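Local coordinates for OmpA family protein (Escherichia coli, PDB 5M38) that probably binds peptidoglycan through its OmpA-like domain, fixing the type VI secretion machinery to the cell wall, at residues A[76-79]-A[80-84]. Numbering follows the deposited sequence.
Sequences GDIP and QSCFA
With CG2 of Ile78 turned opposite its own backbone N (chi1 -60°, which places CG1 beside that nitrogen) and CG of Phe83 opposite its carbonyl carbon (chi1 -58°), the methyl branch and the ring meet across a short 3-10 turn. Ile78 CG2 comes within 3.6 Å of Phe83 CE2 and 3.7 Å of Phe83 CZ, approaching the ring obliquely, and the two side chains cross at about a right angle. The same methyl rests 3.8 Å from Cys82 CB; beta-branching lets CG2 face both neighbours while CG1 leaves in another direction. Backbone atoms close the turn. Cys82 N donates to Pro79 O at 3.1 Å; Phe83 N follows by donating to Gln80 O. Proline fits the residue just before the 3-10 segment, since its nitrogen has no hydrogen to give and its ring restricts phi to a value suited to entering the turn. That ring also offers CD to Cys82 SG at 3.7 Å, a fit that the small cysteine allows, while Pro79 CB lies 3.6 Å from Ser81 OG. Were Phe83 cut back to an alanine, Ile78 CG2 would probably lose the ring it packs on and Pro79 O the cover of CD2, now 3.5 Å away. The turn links helix 54-74 to edge strand 83-89 of the OmpA-like fold: the long, flat, apolar Phe83 ring spans from Ile78 to Arg69 and Met72 of that helix, Ile78 reaches Leu31 and Ile34 of helix 24-36, and Ile42 on the adjacent parallel strand 42-47 touches Ile78, Cys82 and Phe83 alike.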
loop_
_atom_site.group_PDB
_atom_site.type_symbol
_atom_site.label_atom_id
_atom_site.label_comp_id
_atom_site.label_asym_id
_atom_site.label_seq_id
_atom_site.Cartn_x
_atom_site.Cartn_y
_atom_site.Cartn_z
ATOM N N GLY A 76 8.682 -7.332 -10.416
ATOM C CA GLY A 76 9.564 -6.231 -10.815
ATOM C C GLY A 76 11.058 -6.518 -10.799
ATOM O O GLY A 76 11.843 -5.714 -11.312
ATOM N N ASP A 77 11.454 -7.654 -10.195
ATOM C CA ASP A 77 12.819 -8.178 -10.061
ATOM C C ASP A 77 13.764 -7.241 -9.265
ATOM O O ASP A 77 14.926 -7.034 -9.649
ATOM C CB ASP A 77 13.404 -8.574 -11.436
ATOM C CG ASP A 77 14.419 -9.703 -11.420
ATOM O OD1 ASP A 77 14.444 -10.475 -10.423
ATOM O OD2 ASP A 77 15.157 -9.849 -12.425
ATOM N N ILE A 78 13.265 -6.720 -8.123
ATOM C CA ILE A 78 13.962 -5.812 -7.201
ATOM C C ILE A 78 14.348 -6.623 -5.954
ATOM O O ILE A 78 13.510 -7.380 -5.460
ATOM C CB ILE A 78 13.049 -4.589 -6.854
ATOM C CG1 ILE A 78 12.683 -3.807 -8.109
ATOM C CG2 ILE A 78 13.677 -3.649 -5.805
ATOM C CD1 ILE A 78 11.378 -3.223 -8.054
ATOM N N PRO A 79 15.595 -6.510 -5.432
ATOM C CA PRO A 79 15.959 -7.297 -4.235
ATOM C C PRO A 79 15.123 -6.945 -3.006
ATOM O O PRO A 79 14.752 -5.782 -2.835
ATOM C CB PRO A 79 17.439 -6.949 -4.010
ATOM C CG PRO A 79 17.902 -6.350 -5.286
ATOM C CD PRO A 79 16.727 -5.681 -5.894
ATOM N N GLN A 80 14.850 -7.951 -2.153
ATOM C CA GLN A 80 14.105 -7.823 -0.897
ATOM C C GLN A 80 14.676 -6.699 -0.028
ATOM O O GLN A 80 13.917 -5.983 0.617
ATOM C CB GLN A 80 14.190 -9.141 -0.083
ATOM C CG GLN A 80 12.893 -9.942 0.058
ATOM C CD GLN A 80 12.009 -9.604 1.230
ATOM O OE1 GLN A 80 11.567 -10.491 1.958
ATOM N NE2 GLN A 80 11.721 -8.323 1.436
ATOM N N SER A 81 16.011 -6.560 -0.011
ATOM C CA SER A 81 16.782 -5.581 0.756
ATOM C C SER A 81 16.447 -4.113 0.449
ATOM O O SER A 81 16.734 -3.239 1.270
ATOM C CB SER A 81 18.279 -5.841 0.580
ATOM O OG SER A 81 18.686 -5.847 -0.781
ATOM N N CYS A 82 15.856 -3.844 -0.723
ATOM C CA CYS A 82 15.500 -2.498 -1.176
ATOM C C CYS A 82 14.196 -1.984 -0.575
ATOM O O CYS A 82 13.854 -0.821 -0.791
ATOM C CB CYS A 82 15.471 -2.436 -2.703
ATOM S SG CYS A 82 17.017 -2.914 -3.490
ATOM N N PHE A 83 13.469 -2.843 0.163
ATOM C CA PHE A 83 12.177 -2.499 0.748
ATOM C C PHE A 83 12.122 -2.445 2.256
ATOM O O PHE A 83 12.778 -3.225 2.952
ATOM C CB PHE A 83 11.107 -3.494 0.291
ATOM C CG PHE A 83 10.901 -3.618 -1.186
ATOM C CD1 PHE A 83 10.037 -2.763 -1.856
ATOM C CD2 PHE A 83 11.533 -4.619 -1.908
ATOM C CE1 PHE A 83 9.829 -2.893 -3.221
ATOM C CE2 PHE A 83 11.318 -4.750 -3.270
ATOM C CZ PHE A 83 10.477 -3.878 -3.921
ATOM N N ALA A 84 11.216 -1.586 2.738
ATOM C CA ALA A 84 10.811 -1.423 4.122
ATOM C C ALA A 84 9.274 -1.520 4.087
ATOM O O ALA A 84 8.635 -0.791 3.327
ATOM C CB ALA A 84 11.247 -0.057 4.624
#